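Local coordinates for protein S12 family peptidase (Streptomyces sp. 82F2, PDB 3WWX) that probably hydrolyses amide bonds with D-stereospecificity, as a serine amidohydrolase of the S12 peptidase family with a beta-lactamase-type fold, at residues D290-G295 / E341-A346; V296-H301 / L311-R316. One frame throughout, in Å; residues are numbered along the deposited sequence.

Contact 1. Residues D290-G295 / E341-A346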
ATOM      1  N   ASP A 290      -3.815  -5.745 -13.144  1.00 13.09           N
ATOM      2  CA  ASP A 290      -3.074  -5.371 -14.342  1.00 14.94           C
ATOM      3  C   ASP A 290      -3.007  -6.616 -15.187  1.00 17.58           C
ATOM      4  O   ASP A 290      -2.930  -7.711 -14.662  1.00 16.97           O
ATOM      5  CB  ASP A 290      -1.674  -4.883 -13.963  1.00 17.55           C
ATOM      6  CG  ASP A 290      -0.930  -4.221 -15.125  1.00 21.56           C
ATOM      7  OD1 ASP A 290      -1.526  -3.999 -16.198  1.00 23.28           O
ATOM      8  OD2 ASP A 290       0.261  -3.908 -14.916  1.00 29.51           O
ATOM      9  N   LYS A 291      -3.064  -6.461 -16.498  1.00 16.51           N
ATOM     10  CA  LYS A 291      -2.794  -7.581 -17.384  1.00 15.76           C
ATOM     11  C   LYS A 291      -1.427  -7.395 -18.007  1.00 14.71           C
ATOM     12  O   LYS A 291      -1.162  -6.387 -18.669  1.00 17.89           O
ATOM     13  CB  LYS A 291      -3.842  -7.678 -18.480  1.00 16.60           C
ATOM     14  CG  LYS A 291      -3.600  -8.917 -19.318  1.00 19.30           C
ATOM     15  CD  LYS A 291      -4.880  -9.616 -19.716  1.00 29.85           C
ATOM     16  CE  LYS A 291      -5.728  -8.752 -20.592  1.00 33.81           C
ATOM     17  NZ  LYS A 291      -4.923  -8.150 -21.684  1.00 45.35           N
ATOM     18  N   LEU A 292      -0.563  -8.374 -17.802  1.00 13.59           N
ATOM     19  CA  LEU A 292       0.829  -8.285 -18.217  1.00 13.74           C
ATOM     20  C   LEU A 292       1.000  -8.652 -19.696  1.00 16.31           C
ATOM     21  O   LEU A 292       0.042  -9.024 -20.369  1.00 16.74           O
ATOM     22  CB  LEU A 292       1.689  -9.163 -17.318  1.00 14.44           C
ATOM     23  CG  LEU A 292       1.521  -8.881 -15.817  1.00 13.26           C
ATOM     24  CD1 LEU A 292       2.318  -9.888 -15.039  1.00 12.54           C
ATOM     25  CD2 LEU A 292       1.960  -7.453 -15.465  1.00 15.47           C
ATOM     26  N   SER A 293       2.220  -8.521 -20.195  1.00 18.39           N
ATOM     27  CA  SER A 293       2.466  -8.604 -21.629  1.00 21.01           C
ATOM     28  C   SER A 293       2.006  -9.940 -22.175  1.00 21.13           C
ATOM     29  O   SER A 293       1.464 -10.000 -23.283  1.00 21.05           O
ATOM     30  CB  SER A 293       3.954  -8.388 -21.930  1.00 19.46           C
ATOM     31  OG  SER A 293       4.752  -9.429 -21.415  1.00 18.31           O
ATOM     32  N   CYS A 294       2.212 -10.993 -21.384  1.00 15.80           N
ATOM     33  CA  CYS A 294       1.896 -12.367 -21.782  1.00 19.00           C
ATOM     34  C   CYS A 294       0.452 -12.739 -21.478  1.00 17.40           C
ATOM     35  O   CYS A 294       0.068 -13.896 -21.661  1.00 21.54           O
ATOM     36  CB  CYS A 294       2.822 -13.358 -21.097  1.00 17.51           C
ATOM     37  SG  CYS A 294       2.617 -13.479 -19.294  1.00 17.62           S
ATOM     38  N   GLY A 295      -0.348 -11.783 -21.025  1.00 16.98           N
ATOM     39  CA  GLY A 295      -1.776 -12.002 -20.821  1.00 15.13           C
ATOM     40  C   GLY A 295      -2.164 -12.456 -19.420  1.00 13.19           C
ATOM     41  O   GLY A 295      -3.340 -12.515 -19.077  1.00 14.77           O
ATOM     42  N   GLU A 341       8.768 -12.376 -13.481  1.00 12.77           N
ATOM     43  CA  GLU A 341       8.206 -13.473 -12.717  1.00 11.44           C
ATOM     44  C   GLU A 341       6.990 -14.083 -13.397  1.00 11.99           C
ATOM     45  O   GLU A 341       6.902 -15.315 -13.503  1.00 13.53           O
ATOM     46  CB  GLU A 341       7.836 -12.999 -11.311  1.00 11.88           C
ATOM     47  CG  GLU A 341       7.175 -14.070 -10.428  1.00 12.80           C
ATOM     48  CD  GLU A 341       8.036 -15.305 -10.213  1.00 13.55           C
ATOM     49  OE1 GLU A 341       7.475 -16.402 -10.035  1.00 12.40           O
ATOM     50  OE2 GLU A 341       9.284 -15.191 -10.163  1.00 13.40           O
ATOM     51  N   PHE A 342       6.044 -13.267 -13.830  1.00 11.96           N
ATOM     52  CA  PHE A 342       4.776 -13.805 -14.334  1.00 11.61           C
ATOM     53  C   PHE A 342       4.795 -14.131 -15.823  1.00 15.28           C
ATOM     54  O   PHE A 342       3.984 -14.934 -16.277  1.00 15.35           O
ATOM     55  CB  PHE A 342       3.622 -12.873 -13.994  1.00 12.68           C
ATOM     56  CG  PHE A 342       3.315 -12.826 -12.528  1.00 11.71           C
ATOM     57  CD1 PHE A 342       2.530 -13.797 -11.932  1.00 11.73           C
ATOM     58  CD2 PHE A 342       3.842 -11.824 -11.737  1.00 12.11           C
ATOM     59  CE1 PHE A 342       2.271 -13.755 -10.574  1.00 12.47           C
ATOM     60  CE2 PHE A 342       3.605 -11.799 -10.379  1.00 12.23           C
ATOM     61  CZ  PHE A 342       2.813 -12.751  -9.802  1.00 12.22           C
ATOM     62  N   CYS A 343       5.715 -13.521 -16.572  1.00 14.17           N
ATOM     63  CA  CYS A 343       5.793 -13.739 -18.027  1.00 15.15           C
ATOM     64  C   CYS A 343       7.144 -14.245 -18.511  1.00 18.16           C
ATOM     65  O   CYS A 343       7.283 -14.569 -19.700  1.00 20.10           O
ATOM     66  CB  CYS A 343       5.434 -12.450 -18.767  1.00 16.28           C
ATOM     67  SG  CYS A 343       3.735 -11.932 -18.511  1.00 17.67           S
ATOM     68  N   GLY A 344       8.125 -14.332 -17.611  1.00 17.99           N
ATOM     69  CA  GLY A 344       9.461 -14.770 -17.986  1.00 19.85           C
ATOM     70  C   GLY A 344      10.205 -13.756 -18.831  1.00 21.96           C
ATOM     71  O   GLY A 344      11.184 -14.101 -19.493  1.00 27.00           O
ATOM     72  N   THR A 345       9.748 -12.508 -18.807  1.00 21.07           N
ATOM     73  CA  THR A 345      10.321 -11.437 -19.616  1.00 24.66           C
ATOM     74  C   THR A 345      11.738 -11.098 -19.153  1.00 27.83           C
ATOM     75  O   THR A 345      11.963 -10.754 -17.989  1.00 24.47           O
ATOM     76  CB  THR A 345       9.447 -10.165 -19.546  1.00 24.38           C
ATOM     77  OG1 THR A 345       8.092 -10.480 -19.895  1.00 22.53           O
ATOM     78  CG2 THR A 345       9.970  -9.085 -20.496  1.00 26.31           C
ATOM     79  N   ALA A 346      12.692 -11.209 -20.070  1.00 27.71           N
ATOM     80  CA  ALA A 346      14.064 -10.808 -19.800  1.00 32.63           C
ATOM     81  C   ALA A 346      14.133  -9.295 -19.625  1.00 36.99           C
ATOM     82  O   ALA A 346      14.686  -8.798 -18.637  1.00 44.57           O
ATOM     83  CB  ALA A 346      14.962 -11.240 -20.937  1.00 37.84           C
TER
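Cys294 and Cys343 are joined by a disulfide, SG to SG 2.1 Å, with a C-S-S-C torsion of -72°. The two cysteines reach it differently: SG of Cys343 is anti to its own carbonyl carbon (chi1 -65°), whereas SG of Cys294 stands between its N and carbonyl carbon (chi1 67°). Leu292 packs against the bridge. Its CB is 3.6 Å from SG of Cys343, and its CD1 meets CB of Phe342 at 3.4 Å, at the root of the ring, which leads away from the loop. Toward solvent, the hydroxyls of Ser293 and Thr345 do not bond each other but share an acceptor, each hydrogen-bonding to Glu339 OE1. A type I turn from Leu292 to Gly295, closed by Gly295 N to Leu292 O at 2.9 Å, turns Cys294 toward the helix; on the helix side, Gly344, with positive phi, leads the chain out of the helix just after Cys343. The bridge thus pins the loop between strands 288-291 and 297-305 to the C-terminal end of helix 334-343, with Leu292 also resting on Ile338 of that helix and the Phe342 ring reaching Leu322 of the central sheet.

Contact 2. Residues V296-H301 / L311-R316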
ATOM      1  N   VAL A 296      -1.171 -12.732 -18.596  1.00 12.38           N
ATOM      2  CA  VAL A 296      -1.452 -13.080 -17.213  1.00 13.25           C
ATOM      3  C   VAL A 296      -1.921 -11.849 -16.446  1.00 12.23           C
ATOM      4  O   VAL A 296      -1.290 -10.770 -16.492  1.00 12.99           O
ATOM      5  CB  VAL A 296      -0.239 -13.718 -16.523  1.00 11.10           C
ATOM      6  CG1 VAL A 296      -0.467 -13.895 -15.033  1.00 13.50           C
ATOM      7  CG2 VAL A 296       0.086 -15.085 -17.144  1.00 12.57           C
ATOM      8  N   GLU A 297      -3.026 -12.026 -15.738  1.00 12.94           N
ATOM      9  CA  GLU A 297      -3.629 -10.979 -14.943  1.00 11.47           C
ATOM     10  C   GLU A 297      -3.179 -11.129 -13.500  1.00 12.95           C
ATOM     11  O   GLU A 297      -3.296 -12.199 -12.897  1.00 13.58           O
ATOM     12  CB  GLU A 297      -5.146 -11.111 -15.032  1.00 11.47           C
ATOM     13  CG  GLU A 297      -5.915 -10.117 -14.205  1.00 16.49           C
ATOM     14  CD  GLU A 297      -7.412 -10.397 -14.221  1.00 19.35           C
ATOM     15  OE1 GLU A 297      -7.947 -11.135 -13.345  1.00 17.55           O
ATOM     16  OE2 GLU A 297      -8.058  -9.841 -15.134  1.00 26.57           O
ATOM     17  N   VAL A 298      -2.654 -10.039 -12.940  1.00 11.26           N
ATOM     18  CA  VAL A 298      -2.204 -10.038 -11.551  1.00 11.25           C
ATOM     19  C   VAL A 298      -2.954  -9.007 -10.742  1.00 10.85           C
ATOM     20  O   VAL A 298      -3.411  -7.986 -11.257  1.00 11.54           O
ATOM     21  CB  VAL A 298      -0.689  -9.813 -11.424  1.00 11.63           C
ATOM     22  CG1 VAL A 298       0.049 -11.035 -11.939  1.00 11.92           C
ATOM     23  CG2 VAL A 298      -0.229  -8.545 -12.149  1.00 13.72           C
ATOM     24  N   TRP A 299      -3.079  -9.319  -9.456  1.00 10.26           N
ATOM     25  CA  TRP A 299      -3.792  -8.529  -8.465  1.00  9.46           C
ATOM     26  C   TRP A 299      -2.842  -8.231  -7.322  1.00 10.44           C
ATOM     27  O   TRP A 299      -2.114  -9.106  -6.856  1.00 10.27           O
ATOM     28  CB  TRP A 299      -5.018  -9.301  -7.930  1.00 11.28           C
ATOM     29  CG  TRP A 299      -6.058  -9.481  -8.986  1.00 10.76           C
ATOM     30  CD1 TRP A 299      -6.089 -10.450  -9.960  1.00 12.07           C
ATOM     31  CD2 TRP A 299      -7.213  -8.665  -9.192  1.00 10.48           C
ATOM     32  NE1 TRP A 299      -7.184 -10.261 -10.769  1.00 13.31           N
ATOM     33  CE2 TRP A 299      -7.894  -9.180 -10.313  1.00 11.61           C
ATOM     34  CE3 TRP A 299      -7.733  -7.540  -8.545  1.00 12.06           C
ATOM     35  CZ2 TRP A 299      -9.079  -8.622 -10.794  1.00 12.72           C
ATOM     36  CZ3 TRP A 299      -8.899  -6.976  -9.022  1.00 14.49           C
ATOM     37  CH2 TRP A 299      -9.561  -7.512 -10.148  1.00 13.43           C
ATOM     38  N   GLY A 300      -2.851  -7.000  -6.834  1.00 10.51           N
ATOM     39  CA  GLY A 300      -1.931  -6.666  -5.756  1.00 11.63           C
ATOM     40  C   GLY A 300      -1.875  -5.172  -5.533  1.00 10.62           C
ATOM     41  O   GLY A 300      -2.865  -4.477  -5.714  1.00 11.25           O
ATOM     42  N   HIS A 301      -0.711  -4.671  -5.147  1.00  9.31           N
ATOM     43  CA  HIS A 301      -0.570  -3.246  -4.880  1.00  8.72           C
ATOM     44  C   HIS A 301       0.912  -2.943  -4.822  1.00 10.02           C
ATOM     45  O   HIS A 301       1.710  -3.785  -4.421  1.00 11.75           O
ATOM     46  CB  HIS A 301      -1.239  -2.902  -3.537  1.00  9.66           C
ATOM     47  CG  HIS A 301      -1.822  -1.517  -3.461  1.00  8.77           C
ATOM     48  ND1 HIS A 301      -1.064  -0.387  -3.246  1.00 10.30           N
ATOM     49  CD2 HIS A 301      -3.109  -1.100  -3.524  1.00  9.59           C
ATOM     50  CE1 HIS A 301      -1.865   0.672  -3.207  1.00  9.26           C
ATOM     51  NE2 HIS A 301      -3.102   0.267  -3.376  1.00  9.53           N
ATOM     52  N   LEU A 311       6.657  -4.245  -3.890  1.00 10.45           N
ATOM     53  CA  LEU A 311       5.727  -4.828  -4.839  1.00 10.92           C
ATOM     54  C   LEU A 311       5.149  -6.104  -4.224  1.00 11.32           C
ATOM     55  O   LEU A 311       5.784  -6.785  -3.421  1.00 10.18           O
ATOM     56  CB  LEU A 311       6.407  -5.084  -6.199  1.00 12.21           C
ATOM     57  CG  LEU A 311       7.572  -6.050  -6.171  1.00 13.25           C
ATOM     58  CD1 LEU A 311       7.102  -7.466  -6.518  1.00 15.60           C
ATOM     59  CD2 LEU A 311       8.676  -5.595  -7.140  1.00 18.59           C
ATOM     60  N   ALA A 312       3.917  -6.407  -4.618  1.00 11.58           N
ATOM     61  CA  ALA A 312       3.213  -7.612  -4.155  1.00  9.99           C
ATOM     62  C   ALA A 312       2.123  -7.905  -5.160  1.00  8.69           C
ATOM     63  O   ALA A 312       1.283  -7.050  -5.436  1.00 10.22           O
ATOM     64  CB  ALA A 312       2.607  -7.398  -2.783  1.00 11.19           C
ATOM     65  N   GLN A 313       2.154  -9.104  -5.729  1.00  9.72           N
ATOM     66  CA  GLN A 313       1.222  -9.467  -6.803  1.00 10.67           C
ATOM     67  C   GLN A 313       0.877 -10.939  -6.727  1.00 10.52           C
ATOM     68  O   GLN A 313       1.706 -11.750  -6.334  1.00 10.80           O
ATOM     69  CB  GLN A 313       1.866  -9.193  -8.165  1.00  9.98           C
ATOM     70  CG  GLN A 313       2.166  -7.704  -8.437  1.00 10.49           C
ATOM     71  CD  GLN A 313       0.931  -6.831  -8.577  1.00 12.37           C
ATOM     72  OE1 GLN A 313      -0.158  -7.306  -8.922  1.00 13.74           O
ATOM     73  NE2 GLN A 313       1.097  -5.532  -8.357  1.00 15.58           N
ATOM     74  N   VAL A 314      -0.352 -11.262  -7.104  1.00  8.96           N
ATOM     75  CA  VAL A 314      -0.774 -12.645  -7.200  1.00  9.43           C
ATOM     76  C   VAL A 314      -1.715 -12.830  -8.386  1.00  9.90           C
ATOM     77  O   VAL A 314      -2.416 -11.902  -8.783  1.00 11.35           O
ATOM     78  CB  VAL A 314      -1.427 -13.096  -5.893  1.00 10.04           C
ATOM     79  CG1 VAL A 314      -2.774 -12.407  -5.632  1.00 10.08           C
ATOM     80  CG2 VAL A 314      -1.538 -14.582  -5.835  1.00 14.82           C
ATOM     81  N   THR A 315      -1.758 -14.040  -8.946  1.00  9.70           N
ATOM     82  CA  THR A 315      -2.791 -14.338  -9.933  1.00  9.91           C
ATOM     83  C   THR A 315      -4.157 -14.386  -9.245  1.00 10.64           C
ATOM     84  O   THR A 315      -4.247 -14.457  -8.024  1.00 11.24           O
ATOM     85  CB  THR A 315      -2.464 -15.650 -10.672  1.00 11.99           C
ATOM     86  OG1 THR A 315      -2.165 -16.650  -9.693  1.00 11.50           O
ATOM     87  CG2 THR A 315      -1.248 -15.453 -11.568  1.00 12.38           C
ATOM     88  N   ARG A 316      -5.232 -14.340 -10.023  1.00 11.79           N
ATOM     89  CA  ARG A 316      -6.563 -14.169  -9.454  1.00 11.79           C
ATOM     90  C   ARG A 316      -6.995 -15.298  -8.525  1.00 12.87           C
ATOM     91  O   ARG A 316      -7.751 -15.065  -7.573  1.00 14.00           O
ATOM     92  CB  ARG A 316      -7.590 -14.010 -10.578  1.00 14.91           C
ATOM     93  CG  ARG A 316      -9.035 -13.878 -10.125  1.00 14.98           C
ATOM     94  CD  ARG A 316      -9.268 -12.692  -9.223  1.00 16.02           C
ATOM     95  NE  ARG A 316     -10.658 -12.623  -8.769  1.00 18.63           N
ATOM     96  CZ  ARG A 316     -11.133 -13.290  -7.722  1.00 16.34           C
ATOM     97  NH1 ARG A 316     -10.333 -14.068  -7.002  1.00 17.29           N
ATOM     98  NH2 ARG A 316     -12.418 -13.188  -7.394  1.00 21.10           N
TER
HETATM   99  O   HOH W   1      -4.920 -14.293 -12.870  1.00 14.80           O
HETATM  100  O   HOH W   2       3.184  -4.402  -6.823  1.00 16.97           O
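Strands 297-301 and 311-315 pair antiparallel, their short axes 4.3 Å apart at closest and 144° between directions, with Trp299 and Val314 as the firm hydrogen-bonded pair. Trp299 N donates to Val314 O at 2.8 Å, in the carbonyl plane, and Val314 N returns a 2.8 Å bond to Trp299 O; farther along, His301 N bonds Ala312 O at 3.1 Å, but the return bond from Ala312 N to His301 O is weak. Water reinforces both ends: one molecule links Glu297 O to Arg316 N, another lies between Ala312 N and, weakly, His301 O. At the non-hydrogen-bonded pair Gly300-Gln313, CA of Gly300 comes 3.3 Å from Ala312 O in a CA-H...O contact.

The Trp299 indole lies against the chain of Arg316. CD of Arg316 sits over one face of the five-membered ring, 4.0 Å from its centroid, a CH-pi contact; the guanidinium plane is steeply turned, 77° from the ring. CG of Arg316 is anti to its N and the chain then bends at chi2 (59°), which brings the CD methylene over the indole. At the ring's edge, NE1 donates to Glu297 OE1 at 2.8 Å, nearly in the ring plane but from above the carboxylate plane, which helps hold the ring's rotation. Gln313 instead crosses Val298 at about a right angle, on the face covered by Phe342 and Ile338. His301, on the Trp299 face, is held through NE2 by Tyr283 OH.

The pair forms a beta hairpin in the central antiparallel sheet of the beta-lactamase-type fold, sandwiched between helix 244-255 and helix 334-343; its turn end carries Gly304, Ile305, His306 and Ser309 of the diamine pocket.

Coming from the N terminus, the chain lays down strand 288-291, turns through 292-295 and enters contact 2 at once, where 296-301 pairs with 311-316 and closes a short hairpin loop. It then runs through strand 320-326 and helix 334-343 before the disulfide of contact 1 closes a much longer loop, so contact 2 is nested inside contact 1. Their centres are 11 Å apart and they touch directly: Asp290 O lies 2.9 Å from Val298 N, a probable hydrogen bond between neighbouring strands, and Phe342 CD1 packs 3.7 Å from Val298 CG1. Contact 2 joins neighbouring strands within the sheet, while contact 1 fastens the loop leading into them to helix 334-343.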